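Local coordinates for protein aminopeptidase N (Francisella tularensis subsp. tularensis, PDB 5DLL) that probably acts as a zinc-dependent M1-family aminopeptidase, releasing N-terminal residues, preferably alanine, from peptides and so helping to degrade intracellular peptides, at residues K553-I558 and Q573-N578; N567-L572 and S609-I614; N578-N583 and S618-A623; I627-I632 and A789-Y794. All coordinates share one frame; numbering follows the deposited sequence.

Contact 1 (K553-I558 and Q573-N578)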
loop_
_atom_site.group_PDB
_atom_site.type_symbol
_atom_site.label_atom_id
_atom_site.label_comp_id
_atom_site.label_asym_id
_atom_site.label_seq_id
_atom_site.Cartn_x
_atom_site.Cartn_y
_atom_site.Cartn_z
ATOM N N LYS A 553 -26.807 -15.360 -18.647
ATOM C CA LYS A 553 -27.154 -14.440 -19.735
ATOM C C LYS A 553 -27.294 -12.998 -19.241
ATOM O O LYS A 553 -26.955 -12.061 -19.964
ATOM C CB LYS A 553 -28.440 -14.872 -20.446
ATOM C CG LYS A 553 -28.594 -14.251 -21.830
ATOM C CD LYS A 553 -30.019 -14.346 -22.354
ATOM C CE LYS A 553 -30.154 -13.632 -23.691
ATOM N NZ LYS A 553 -31.569 -13.490 -24.128
ATOM N N ASP A 554 -27.800 -12.827 -18.018
ATOM C CA ASP A 554 -27.860 -11.506 -17.379
ATOM C C ASP A 554 -26.465 -10.928 -17.155
ATOM O O ASP A 554 -26.237 -9.744 -17.393
ATOM C CB ASP A 554 -28.608 -11.569 -16.040
ATOM C CG ASP A 554 -30.116 -11.574 -16.207
ATOM O OD1 ASP A 554 -30.600 -11.941 -17.297
ATOM O OD2 ASP A 554 -30.820 -11.208 -15.243
ATOM N N LEU A 555 -25.541 -11.766 -16.688
ATOM C CA LEU A 555 -24.143 -11.360 -16.524
ATOM C C LEU A 555 -23.477 -11.135 -17.885
ATOM O O LEU A 555 -22.672 -10.219 -18.044
ATOM C CB LEU A 555 -23.359 -12.407 -15.715
ATOM C CG LEU A 555 -23.781 -12.616 -14.253
ATOM C CD1 LEU A 555 -23.106 -13.844 -13.664
ATOM C CD2 LEU A 555 -23.472 -11.386 -13.414
ATOM N N LEU A 556 -23.832 -11.966 -18.862
ATOM C CA LEU A 556 -23.294 -11.851 -20.221
ATOM C C LEU A 556 -23.776 -10.565 -20.904
ATOM O O LEU A 556 -23.066 -9.993 -21.732
ATOM C CB LEU A 556 -23.685 -13.078 -21.060
ATOM C CG LEU A 556 -22.570 -13.817 -21.802
ATOM C CD1 LEU A 556 -21.446 -14.234 -20.863
ATOM C CD2 LEU A 556 -23.159 -15.028 -22.513
ATOM N N HIS A 557 -24.984 -10.122 -20.553
ATOM C CA HIS A 557 -25.523 -8.845 -21.035
ATOM C C HIS A 557 -24.772 -7.653 -20.422
ATOM O O HIS A 557 -24.501 -6.665 -21.107
ATOM C CB HIS A 557 -27.025 -8.746 -20.721
ATOM C CG HIS A 557 -27.743 -7.680 -21.494
ATOM N ND1 HIS A 557 -28.283 -7.903 -22.744
ATOM C CD2 HIS A 557 -28.018 -6.388 -21.192
ATOM C CE1 HIS A 557 -28.854 -6.793 -23.179
ATOM N NE2 HIS A 557 -28.705 -5.859 -22.257
ATOM N N ILE A 558 -24.436 -7.755 -19.136
ATOM C CA ILE A 558 -23.643 -6.725 -18.454
ATOM C C ILE A 558 -22.235 -6.668 -19.045
ATOM O O ILE A 558 -21.686 -5.589 -19.249
ATOM C CB ILE A 558 -23.584 -6.965 -16.926
ATOM C CG1 ILE A 558 -24.969 -6.742 -16.306
ATOM C CG2 ILE A 558 -22.580 -6.033 -16.260
ATOM C CD1 ILE A 558 -25.094 -7.209 -14.872
ATOM N N GLN A 573 -15.550 -12.162 -14.493
ATOM C CA GLN A 573 -14.807 -12.972 -13.527
ATOM C C GLN A 573 -15.770 -13.821 -12.685
ATOM O O GLN A 573 -15.412 -14.906 -12.233
ATOM C CB GLN A 573 -13.936 -12.084 -12.621
ATOM C CG GLN A 573 -12.894 -11.241 -13.355
ATOM C CD GLN A 573 -11.600 -11.982 -13.673
ATOM O OE1 GLN A 573 -10.777 -12.235 -12.788
ATOM N NE2 GLN A 573 -11.400 -12.300 -14.950
ATOM N N GLN A 574 -16.990 -13.328 -12.482
ATOM C CA GLN A 574 -18.011 -14.066 -11.740
ATOM C C GLN A 574 -18.532 -15.264 -12.529
ATOM O O GLN A 574 -18.852 -16.301 -11.951
ATOM C CB GLN A 574 -19.174 -13.143 -11.379
ATOM C CG GLN A 574 -20.260 -13.813 -10.553
ATOM C CD GLN A 574 -20.995 -12.840 -9.650
ATOM O OE1 GLN A 574 -20.378 -12.111 -8.869
ATOM N NE2 GLN A 574 -22.321 -12.832 -9.741
ATOM N N ILE A 575 -18.617 -15.112 -13.847
ATOM C CA ILE A 575 -19.064 -16.191 -14.730
ATOM C C ILE A 575 -18.004 -17.287 -14.806
ATOM O O ILE A 575 -18.290 -18.451 -14.524
ATOM C CB ILE A 575 -19.371 -15.664 -16.150
ATOM C CG1 ILE A 575 -20.632 -14.794 -16.129
ATOM C CG2 ILE A 575 -19.558 -16.813 -17.133
ATOM C CD1 ILE A 575 -20.758 -13.864 -17.317
ATOM N N ALA A 576 -16.787 -16.900 -15.187
ATOM C CA ALA A 576 -15.659 -17.830 -15.303
ATOM C C ALA A 576 -15.416 -18.623 -14.013
ATOM O O ALA A 576 -15.075 -19.798 -14.062
ATOM C CB ALA A 576 -14.396 -17.074 -15.700
ATOM N N THR A 577 -15.599 -17.975 -12.866
ATOM C CA THR A 577 -15.451 -18.629 -11.571
ATOM C C THR A 577 -16.531 -19.689 -11.348
ATOM O O THR A 577 -16.224 -20.799 -10.906
ATOM C CB THR A 577 -15.472 -17.592 -10.427
ATOM O OG1 THR A 577 -14.318 -16.751 -10.539
ATOM C CG2 THR A 577 -15.466 -18.264 -9.053
ATOM N N ASN A 578 -17.782 -19.351 -11.657
ATOM C CA ASN A 578 -18.895 -20.294 -11.510
ATOM C C ASN A 578 -18.829 -21.467 -12.496
ATOM O O ASN A 578 -19.318 -22.556 -12.200
ATOM C CB ASN A 578 -20.238 -19.569 -11.626
ATOM C CG ASN A 578 -20.492 -18.619 -10.465
ATOM O OD1 ASN A 578 -19.820 -18.682 -9.426
ATOM N ND2 ASN A 578 -21.466 -17.731 -10.633
#
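With CG of Leu-555 turned anti to its own carbonyl carbon (chi1 -65°) and CG1 of Ile-575 set the same way (chi1 -70°), each side chain reaches into the gap between the two helices, and the pair lie alongside each other, pointing in contrary senses. Ile-575 CD1 meets Leu-555 CB at 3.4 Å, while Ile-575 CG1 sits 3.6 Å from Leu-555 CD1. The same isoleucine CD1 also touches Leu-556 CD1 at 3.6 Å, where the two chains are set roughly perpendicular. Segments 553-558 and 573-578, on the consecutive helices 552-561 and 565-581, run roughly antiparallel, 145° between their directions and their axes 10.1 Å apart at closest approach; they stand at the start of the helical C-terminal domain, whose sequence is assigned to ARM repeats. At one border of the apolar patch, Gln-574 is extended and brings its amide NE2 to 4.1 Å from Leu-555 CD2, athwart the leucine and without a hydrogen bond between them. Phe-590 of helix 588-598 packs against Ile-575, and Glu-589 of that helix against Leu-556. On helix 565-581, Gln-573 O takes two bonds from one residue, Thr-577. Thr-577 OG1 donates to Gln-573 O at 2.7 Å, beside the backbone bond from Thr-577 N.

Contact 2 (N567-L572 and S609-I614)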
loop_
_atom_site.group_PDB
_atom_site.type_symbol
_atom_site.label_atom_id
_atom_site.label_comp_id
_atom_site.label_asym_id
_atom_site.label_seq_id
_atom_site.Cartn_x
_atom_site.Cartn_y
_atom_site.Cartn_z
ATOM N N ASN A 567 -17.690 -3.197 -13.735
ATOM C CA ASN A 567 -18.746 -4.211 -13.682
ATOM C C ASN A 567 -18.682 -5.199 -14.842
ATOM O O ASN A 567 -19.193 -6.314 -14.727
ATOM C CB ASN A 567 -20.142 -3.570 -13.611
ATOM C CG ASN A 567 -20.633 -3.369 -12.182
ATOM O OD1 ASN A 567 -19.952 -3.708 -11.212
ATOM N ND2 ASN A 567 -21.833 -2.819 -12.052
ATOM N N ARG A 568 -18.064 -4.794 -15.951
ATOM C CA ARG A 568 -17.819 -5.705 -17.070
ATOM C C ARG A 568 -16.801 -6.774 -16.675
ATOM O O ARG A 568 -17.043 -7.964 -16.856
ATOM C CB ARG A 568 -17.344 -4.943 -18.311
ATOM C CG ARG A 568 -18.412 -4.057 -18.939
ATOM C CD ARG A 568 -17.889 -3.291 -20.147
ATOM N NE ARG A 568 -17.863 -4.110 -21.362
ATOM C CZ ARG A 568 -17.722 -3.638 -22.601
ATOM N NH1 ARG A 568 -17.596 -2.333 -22.828
ATOM N NH2 ARG A 568 -17.709 -4.477 -23.629
ATOM N N TRP A 569 -15.668 -6.338 -16.134
ATOM C CA TRP A 569 -14.668 -7.251 -15.566
ATOM C C TRP A 569 -15.272 -8.082 -14.425
ATOM O O TRP A 569 -15.104 -9.298 -14.381
ATOM C CB TRP A 569 -13.440 -6.458 -15.081
ATOM C CG TRP A 569 -12.510 -7.201 -14.161
ATOM C CD1 TRP A 569 -11.416 -7.939 -14.515
ATOM C CD2 TRP A 569 -12.580 -7.250 -12.730
ATOM N NE1 TRP A 569 -10.809 -8.457 -13.393
ATOM C CE2 TRP A 569 -11.504 -8.047 -12.284
ATOM C CE3 TRP A 569 -13.452 -6.703 -11.780
ATOM C CZ2 TRP A 569 -11.281 -8.312 -10.934
ATOM C CZ3 TRP A 569 -13.230 -6.966 -10.441
ATOM C CH2 TRP A 569 -12.155 -7.763 -10.029
ATOM N N ASP A 570 -15.993 -7.426 -13.523
ATOM C CA ASP A 570 -16.515 -8.093 -12.328
ATOM C C ASP A 570 -17.493 -9.205 -12.684
ATOM O O ASP A 570 -17.443 -10.289 -12.104
ATOM C CB ASP A 570 -17.198 -7.079 -11.401
ATOM C CG ASP A 570 -17.387 -7.608 -9.991
ATOM O OD1 ASP A 570 -16.435 -8.200 -9.442
ATOM O OD2 ASP A 570 -18.485 -7.420 -9.420
ATOM N N SER A 571 -18.379 -8.925 -13.636
ATOM C CA SER A 571 -19.375 -9.897 -14.086
ATOM C C SER A 571 -18.752 -11.039 -14.891
ATOM O O SER A 571 -19.236 -12.166 -14.838
ATOM C CB SER A 571 -20.455 -9.205 -14.921
ATOM O OG SER A 571 -21.131 -8.224 -14.158
ATOM N N LEU A 572 -17.688 -10.744 -15.636
ATOM C CA LEU A 572 -16.992 -11.762 -16.422
ATOM C C LEU A 572 -16.191 -12.713 -15.522
ATOM O O LEU A 572 -16.161 -13.923 -15.754
ATOM C CB LEU A 572 -16.070 -11.103 -17.453
ATOM C CG LEU A 572 -15.477 -12.004 -18.545
ATOM C CD1 LEU A 572 -16.561 -12.730 -19.332
ATOM C CD2 LEU A 572 -14.596 -11.190 -19.482
ATOM N N SER A 609 -6.774 -6.961 -20.797
ATOM C CA SER A 609 -5.842 -7.945 -20.234
ATOM C C SER A 609 -6.303 -8.528 -18.895
ATOM O O SER A 609 -6.101 -9.713 -18.637
ATOM C CB SER A 609 -4.454 -7.322 -20.062
ATOM O OG SER A 609 -4.100 -6.546 -21.192
ATOM N N ASN A 610 -6.902 -7.694 -18.044
ATOM C CA ASN A 610 -7.397 -8.139 -16.732
ATOM C C ASN A 610 -8.651 -8.992 -16.850
ATOM O O ASN A 610 -8.782 -10.007 -16.163
ATOM C CB ASN A 610 -7.682 -6.950 -15.799
ATOM C CG ASN A 610 -6.582 -6.729 -14.776
ATOM O OD1 ASN A 610 -6.847 -6.641 -13.577
ATOM N ND2 ASN A 610 -5.344 -6.647 -15.243
ATOM N N ALA A 611 -9.570 -8.568 -17.714
ATOM C CA ALA A 611 -10.830 -9.281 -17.920
ATOM C C ALA A 611 -10.629 -10.636 -18.604
ATOM O O ALA A 611 -11.358 -11.591 -18.320
ATOM C CB ALA A 611 -11.793 -8.421 -18.718
ATOM N N LEU A 612 -9.638 -10.723 -19.490
ATOM C CA LEU A 612 -9.397 -11.949 -20.250
ATOM C C LEU A 612 -8.520 -12.971 -19.514
ATOM O O LEU A 612 -8.470 -14.139 -19.909
ATOM C CB LEU A 612 -8.791 -11.628 -21.623
ATOM C CG LEU A 612 -9.661 -10.885 -22.648
ATOM C CD1 LEU A 612 -8.928 -10.810 -23.977
ATOM C CD2 LEU A 612 -11.026 -11.522 -22.849
ATOM N N LEU A 613 -7.833 -12.550 -18.456
ATOM C CA LEU A 613 -7.039 -13.488 -17.665
ATOM C C LEU A 613 -7.951 -14.179 -16.654
ATOM O O LEU A 613 -8.575 -13.520 -15.821
ATOM C CB LEU A 613 -5.876 -12.774 -16.971
ATOM C CG LEU A 613 -4.650 -13.624 -16.611
ATOM C CD1 LEU A 613 -4.166 -14.463 -17.790
ATOM C CD2 LEU A 613 -3.530 -12.725 -16.103
ATOM N N ILE A 614 -8.030 -15.505 -16.752
ATOM C CA ILE A 614 -8.897 -16.316 -15.890
ATOM C C ILE A 614 -8.404 -16.216 -14.435
ATOM O O ILE A 614 -7.194 -16.296 -14.194
ATOM C CB ILE A 614 -8.914 -17.799 -16.357
ATOM C CG1 ILE A 614 -9.518 -17.926 -17.762
ATOM C CG2 ILE A 614 -9.695 -18.690 -15.399
ATOM C CD1 ILE A 614 -11.026 -17.788 -17.817
#
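Helix 565-581 passes the last turn of helix 605-612 so closely that the CA atoms of Trp-569 and Ala-611 lie 4.9 Å apart, and just beyond this point segment 609-614 leaves its helix for the loop at Leu-613 and Ile-614. Such close approach of backbones, consistent with the small Ala-611 at the nearest point, joins two helices of the C-terminal helical domain, whose sequence belongs to the ARM-repeat type. The indole of Trp-569 sets out anti to its backbone N (chi1 164°) and swings its pyrrole edge toward the other helix. CD1 then stands 3.7 Å from Ala-611 CA, and the carbonyl of Asn-610 also meets the ring at its edge, near the ring plane. Although NE1 is 3.8 Å from Asn-610 O, this is packing at the edge and not a hydrogen bond. Around the indole, Ile-354, Arg-358 and Arg-361 of helix 349-369 add further contacts, so the tryptophan joins the peptidase domain's helix to this one. Nearby, Asp-570 forms a salt bridge with Arg-361. A turn along from the indole, Leu-572 takes up the other part of the contact with one branch of its fork: CD2 lies 4.0 Å from Ala-611 CB and 3.5 Å from Ala-611 O.

Contact 3 (N578-N583 and S618-A623)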
loop_
_atom_site.group_PDB
_atom_site.type_symbol
_atom_site.label_atom_id
_atom_site.label_comp_id
_atom_site.label_asym_id
_atom_site.label_seq_id
_atom_site.Cartn_x
_atom_site.Cartn_y
_atom_site.Cartn_z
ATOM N N ASN A 578 -17.782 -19.351 -11.657
ATOM C CA ASN A 578 -18.895 -20.294 -11.510
ATOM C C ASN A 578 -18.829 -21.467 -12.496
ATOM O O ASN A 578 -19.318 -22.556 -12.200
ATOM C CB ASN A 578 -20.238 -19.569 -11.626
ATOM C CG ASN A 578 -20.492 -18.619 -10.465
ATOM O OD1 ASN A 578 -19.820 -18.682 -9.426
ATOM N ND2 ASN A 578 -21.466 -17.731 -10.633
ATOM N N ILE A 579 -18.217 -21.238 -13.656
ATOM C CA ILE A 579 -17.927 -22.311 -14.611
ATOM C C ILE A 579 -16.948 -23.323 -14.017
ATOM O O ILE A 579 -17.125 -24.533 -14.167
ATOM C CB ILE A 579 -17.345 -21.743 -15.933
ATOM C CG1 ILE A 579 -18.429 -20.995 -16.728
ATOM C CG2 ILE A 579 -16.712 -22.839 -16.788
ATOM C CD1 ILE A 579 -19.437 -21.886 -17.430
ATOM N N ILE A 580 -15.923 -22.814 -13.337
ATOM C CA ILE A 580 -14.852 -23.649 -12.791
ATOM C C ILE A 580 -15.381 -24.560 -11.680
ATOM O O ILE A 580 -15.093 -25.762 -11.665
ATOM C CB ILE A 580 -13.695 -22.788 -12.230
ATOM C CG1 ILE A 580 -13.123 -21.858 -13.320
ATOM C CG2 ILE A 580 -12.610 -23.668 -11.607
ATOM C CD1 ILE A 580 -11.899 -22.363 -14.047
ATOM N N LEU A 581 -16.160 -23.984 -10.765
ATOM C CA LEU A 581 -16.682 -24.717 -9.602
ATOM C C LEU A 581 -17.662 -25.823 -9.996
ATOM O O LEU A 581 -17.729 -26.858 -9.338
ATOM C CB LEU A 581 -17.348 -23.760 -8.606
ATOM C CG LEU A 581 -16.470 -22.655 -8.007
ATOM C CD1 LEU A 581 -17.295 -21.794 -7.062
ATOM C CD2 LEU A 581 -15.253 -23.227 -7.293
ATOM N N ASN A 582 -18.407 -25.605 -11.078
ATOM C CA ASN A 582 -19.301 -26.631 -11.614
ATOM C C ASN A 582 -18.572 -27.676 -12.467
ATOM O O ASN A 582 -19.215 -28.581 -13.003
ATOM C CB ASN A 582 -20.419 -25.986 -12.448
ATOM C CG ASN A 582 -21.219 -24.952 -11.668
ATOM O OD1 ASN A 582 -21.622 -23.926 -12.218
ATOM N ND2 ASN A 582 -21.448 -25.212 -10.386
ATOM N N ASN A 583 -17.246 -27.563 -12.589
ATOM C CA ASN A 583 -16.455 -28.424 -13.476
ATOM C C ASN A 583 -17.048 -28.433 -14.889
ATOM O O ASN A 583 -17.018 -29.448 -15.589
ATOM C CB ASN A 583 -16.355 -29.852 -12.912
ATOM C CG ASN A 583 -15.577 -29.919 -11.607
ATOM O OD1 ASN A 583 -16.131 -30.228 -10.553
ATOM N ND2 ASN A 583 -14.284 -29.634 -11.674
ATOM N N SER A 618 -5.864 -19.505 -6.332
ATOM C CA SER A 618 -6.003 -19.010 -4.960
ATOM C C SER A 618 -7.212 -18.084 -4.792
ATOM O O SER A 618 -7.828 -18.050 -3.726
ATOM C CB SER A 618 -4.719 -18.298 -4.516
ATOM O OG SER A 618 -4.258 -17.390 -5.502
ATOM N N THR A 619 -7.547 -17.343 -5.847
ATOM C CA THR A 619 -8.719 -16.470 -5.839
ATOM C C THR A 619 -10.003 -17.293 -5.872
ATOM O O THR A 619 -10.927 -17.039 -5.099
ATOM C CB THR A 619 -8.712 -15.499 -7.034
ATOM O OG1 THR A 619 -7.489 -14.752 -7.036
ATOM C CG2 THR A 619 -9.898 -14.540 -6.961
ATOM N N ILE A 620 -10.052 -18.282 -6.758
ATOM C CA ILE A 620 -11.210 -19.176 -6.840
ATOM C C ILE A 620 -11.430 -19.906 -5.509
ATOM O O ILE A 620 -12.570 -20.082 -5.065
ATOM C CB ILE A 620 -11.054 -20.200 -7.986
ATOM C CG1 ILE A 620 -11.060 -19.483 -9.342
ATOM C CG2 ILE A 620 -12.169 -21.240 -7.942
ATOM C CD1 ILE A 620 -10.478 -20.302 -10.473
ATOM N N ALA A 621 -10.330 -20.307 -4.874
ATOM C CA ALA A 621 -10.371 -20.983 -3.572
ATOM C C ALA A 621 -11.041 -20.157 -2.462
ATOM O O ALA A 621 -11.588 -20.722 -1.516
ATOM C CB ALA A 621 -8.964 -21.374 -3.151
ATOM N N GLU A 622 -10.996 -18.832 -2.581
ATOM C CA GLU A 622 -11.663 -17.940 -1.626
ATOM C C GLU A 622 -13.191 -18.100 -1.633
ATOM O O GLU A 622 -13.856 -17.754 -0.661
ATOM C CB GLU A 622 -11.287 -16.476 -1.903
ATOM C CG GLU A 622 -9.813 -16.151 -1.670
ATOM C CD GLU A 622 -9.384 -14.797 -2.227
ATOM O OE1 GLU A 622 -10.210 -14.097 -2.852
ATOM O OE2 GLU A 622 -8.203 -14.426 -2.043
ATOM N N ALA A 623 -13.745 -18.609 -2.732
ATOM C CA ALA A 623 -15.181 -18.890 -2.817
ATOM C C ALA A 623 -15.578 -20.107 -1.978
ATOM O O ALA A 623 -16.699 -20.190 -1.479
ATOM C CB ALA A 623 -15.587 -19.107 -4.269
#
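Ile-620 carries most of this contact from segment 618-623, meeting Ile-580 and Leu-581 with different branches. Its CD1 faces Ile-580, 4.1 Å from CG2, one chain laid crosswise to the other, while its CG2 lies 3.7 Å from Leu-581 CD2, where isoleucine and leucine run antiparallel side by side. The other leucine methyl, CD1, reaches Ala-623 CB at 4.2 Å, at the outer border. Having CG anti to the carbonyl carbon (chi1 -60°) carries the Leu-581 fork across to both residues. Backbone bonds shape the first segment: helix 565-581 ends in a Schellman motif, with Asn-583 at positive phi and its N bonded to Ile-580 O at 3.0 Å. Ser-635 OG, on helix 629-646, is hydrogen-bonded to the same oxygen. The joint between the end of helix 565-581 and segment 618-623, which includes the end of short helix 617-621, lies in the C-terminal helical domain and is thus purely apolar; its fit depends on branch shape rather than on directional bonds.

Contact 4 (I627-I632 and A789-Y794)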
loop_
_atom_site.group_PDB
_atom_site.type_symbol
_atom_site.label_atom_id
_atom_site.label_comp_id
_atom_site.label_asym_id
_atom_site.label_seq_id
_atom_site.Cartn_x
_atom_site.Cartn_y
_atom_site.Cartn_z
ATOM N N ILE A 627 -11.395 -25.854 0.803
ATOM C CA ILE A 627 -10.651 -25.676 -0.444
ATOM C C ILE A 627 -10.297 -27.023 -1.081
ATOM O O ILE A 627 -9.421 -27.745 -0.594
ATOM C CB ILE A 627 -9.368 -24.846 -0.216
ATOM C CG1 ILE A 627 -9.742 -23.413 0.194
ATOM C CG2 ILE A 627 -8.491 -24.844 -1.465
ATOM C CD1 ILE A 627 -8.574 -22.549 0.634
ATOM N N MET A 628 -10.989 -27.354 -2.169
ATOM C CA MET A 628 -10.712 -28.572 -2.925
ATOM C C MET A 628 -9.644 -28.241 -3.958
ATOM O O MET A 628 -9.952 -27.776 -5.053
ATOM C CB MET A 628 -11.985 -29.081 -3.607
ATOM C CG MET A 628 -13.169 -29.262 -2.667
ATOM S SD MET A 628 -12.815 -30.328 -1.259
ATOM C CE MET A 628 -12.397 -31.861 -2.090
ATOM N N VAL A 629 -8.386 -28.478 -3.598
ATOM C CA VAL A 629 -7.254 -27.984 -4.383
ATOM C C VAL A 629 -7.186 -28.605 -5.773
ATOM O O VAL A 629 -7.051 -27.887 -6.759
ATOM C CB VAL A 629 -5.910 -28.197 -3.650
ATOM C CG1 VAL A 629 -4.724 -27.875 -4.559
ATOM C CG2 VAL A 629 -5.861 -27.341 -2.391
ATOM N N ASP A 630 -7.283 -29.927 -5.852
ATOM C CA ASP A 630 -7.163 -30.620 -7.139
ATOM C C ASP A 630 -8.369 -30.389 -8.053
ATOM O O ASP A 630 -8.212 -30.345 -9.272
ATOM C CB ASP A 630 -6.914 -32.117 -6.936
ATOM C CG ASP A 630 -5.561 -32.405 -6.298
ATOM O OD1 ASP A 630 -4.534 -31.889 -6.803
ATOM O OD2 ASP A 630 -5.528 -33.156 -5.295
ATOM N N ASP A 631 -9.562 -30.246 -7.472
ATOM C CA ASP A 631 -10.756 -29.854 -8.235
ATOM C C ASP A 631 -10.519 -28.526 -8.953
ATOM O O ASP A 631 -10.789 -28.395 -10.151
ATOM C CB ASP A 631 -11.984 -29.716 -7.322
ATOM C CG ASP A 631 -12.674 -31.041 -7.052
ATOM O OD1 ASP A 631 -12.120 -31.871 -6.300
ATOM O OD2 ASP A 631 -13.786 -31.242 -7.583
ATOM N N ILE A 632 -10.001 -27.548 -8.212
ATOM C CA ILE A 632 -9.726 -26.223 -8.762
ATOM C C ILE A 632 -8.736 -26.283 -9.932
ATOM O O ILE A 632 -9.079 -25.881 -11.044
ATOM C CB ILE A 632 -9.232 -25.247 -7.670
ATOM C CG1 ILE A 632 -10.391 -24.880 -6.738
ATOM C CG2 ILE A 632 -8.646 -23.979 -8.284
ATOM C CD1 ILE A 632 -9.969 -24.129 -5.490
ATOM N N ALA A 789 3.624 -19.356 -3.067
ATOM C CA ALA A 789 2.577 -18.769 -3.916
ATOM C C ALA A 789 2.322 -19.559 -5.209
ATOM O O ALA A 789 1.393 -19.241 -5.950
ATOM C CB ALA A 789 2.924 -17.326 -4.251
ATOM N N ASN A 790 3.155 -20.565 -5.481
ATOM C CA ASN A 790 2.947 -21.504 -6.586
ATOM C C ASN A 790 1.911 -22.540 -6.158
ATOM O O ASN A 790 2.252 -23.551 -5.545
ATOM C CB ASN A 790 4.280 -22.182 -6.958
ATOM C CG ASN A 790 4.154 -23.175 -8.106
ATOM O OD1 ASN A 790 3.082 -23.716 -8.373
ATOM N ND2 ASN A 790 5.267 -23.433 -8.780
ATOM N N PHE A 791 0.652 -22.283 -6.504
ATOM C CA PHE A 791 -0.494 -23.008 -5.940
ATOM C C PHE A 791 -0.441 -24.531 -6.107
ATOM O O PHE A 791 -0.401 -25.253 -5.117
ATOM C CB PHE A 791 -1.799 -22.465 -6.526
ATOM C CG PHE A 791 -3.024 -22.864 -5.756
ATOM C CD1 PHE A 791 -3.343 -22.228 -4.560
ATOM C CD2 PHE A 791 -3.869 -23.858 -6.231
ATOM C CE1 PHE A 791 -4.478 -22.586 -3.845
ATOM C CE2 PHE A 791 -5.008 -24.216 -5.527
ATOM C CZ PHE A 791 -5.312 -23.581 -4.329
ATOM N N LEU A 792 -0.435 -25.011 -7.349
ATOM C CA LEU A 792 -0.463 -26.452 -7.627
ATOM C C LEU A 792 0.676 -27.232 -6.953
ATOM O O LEU A 792 0.448 -28.298 -6.367
ATOM C CB LEU A 792 -0.428 -26.694 -9.143
ATOM C CG LEU A 792 -0.260 -28.135 -9.646
ATOM C CD1 LEU A 792 -1.274 -29.086 -9.019
ATOM C CD2 LEU A 792 -0.349 -28.167 -11.166
ATOM N N GLN A 793 1.890 -26.688 -7.028
ATOM C CA GLN A 793 3.103 -27.402 -6.617
ATOM C C GLN A 793 3.385 -27.359 -5.110
ATOM O O GLN A 793 3.867 -28.341 -4.534
ATOM C CB GLN A 793 4.311 -26.864 -7.395
ATOM C CG GLN A 793 4.205 -27.060 -8.902
ATOM C CD GLN A 793 4.066 -28.521 -9.292
ATOM O OE1 GLN A 793 4.707 -29.394 -8.707
ATOM N NE2 GLN A 793 3.230 -28.795 -10.282
ATOM N N TYR A 794 3.097 -26.223 -4.478
ATOM C CA TYR A 794 3.215 -26.106 -3.028
ATOM C C TYR A 794 2.151 -26.952 -2.327
ATOM O O TYR A 794 2.432 -27.578 -1.310
ATOM C CB TYR A 794 3.103 -24.642 -2.581
ATOM C CG TYR A 794 3.013 -24.488 -1.079
ATOM C CD1 TYR A 794 4.110 -24.766 -0.272
ATOM C CD2 TYR A 794 1.831 -24.081 -0.465
ATOM C CE1 TYR A 794 4.039 -24.637 1.103
ATOM C CE2 TYR A 794 1.752 -23.947 0.911
ATOM C CZ TYR A 794 2.858 -24.227 1.690
ATOM O OH TYR A 794 2.794 -24.110 3.060
#
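Two helix starts face each other here: helix 629-646 opens after Met-628 at its N-cap, short helix 791-794 after Asn-790 at its own, and the CA atoms of Val-629 and Leu-792 come within 7.7 Å. Asn-790 OD1 caps its helix through a weak bond of 3.5 Å from Gln-793 N, and its ND2 is held by the carbonyls of Ala-752 and Ile-754. Between the two starts lies the ring of Phe-791. With CG anti to the backbone N (chi1 -164°), the ring projects from its short helix toward the opposite segment. Its far end does the touching: CE2 is 3.8 Å from Val-629 CG1, the valine methyl approaching obliquely, and CZ is 4.5 Å from Ile-627 CG2, which sits at the ring edge near its plane. No hydrogen bond links the two segments, so the contact is an aromatic ring set against two branched aliphatic chains. A polar tie flanks it, Asp-630 OD2 making a salt bridge to Arg-837. Among its neighbours, the Phe-791 ring also rests on Val-633 one turn along helix 629-646, on Glu-617 of helix 617-621 and on the ring of His-795, while Ile-627 packs on Ala-621; early and late helices of the C-terminal domain are joined here.

Overall arrangement
Following the chain from its N-terminal side, contact 1 closes a loop of 14 residues by folding helix 565-581 back on helix 552-561. Contact 2 starts within that loop and closes one of 36 residues at 609-614, so it crosses contact 1, and the two touch where Gln-573 NE2 meets Leu-613 O. Contact 3 opens at Asn-578, the last residue of contact 1, and crosses contact 2 to reach helix 617-621, closing 34 residues. Helix 565-581 serves all three. Contact 4 follows in series and spans 156 residues, bringing helix 791-794 back to the start of helix 629-646 and so linking early and late parts of the C-terminal domain; contacts 3 and 4 touch through Ala-621 and Ile-632.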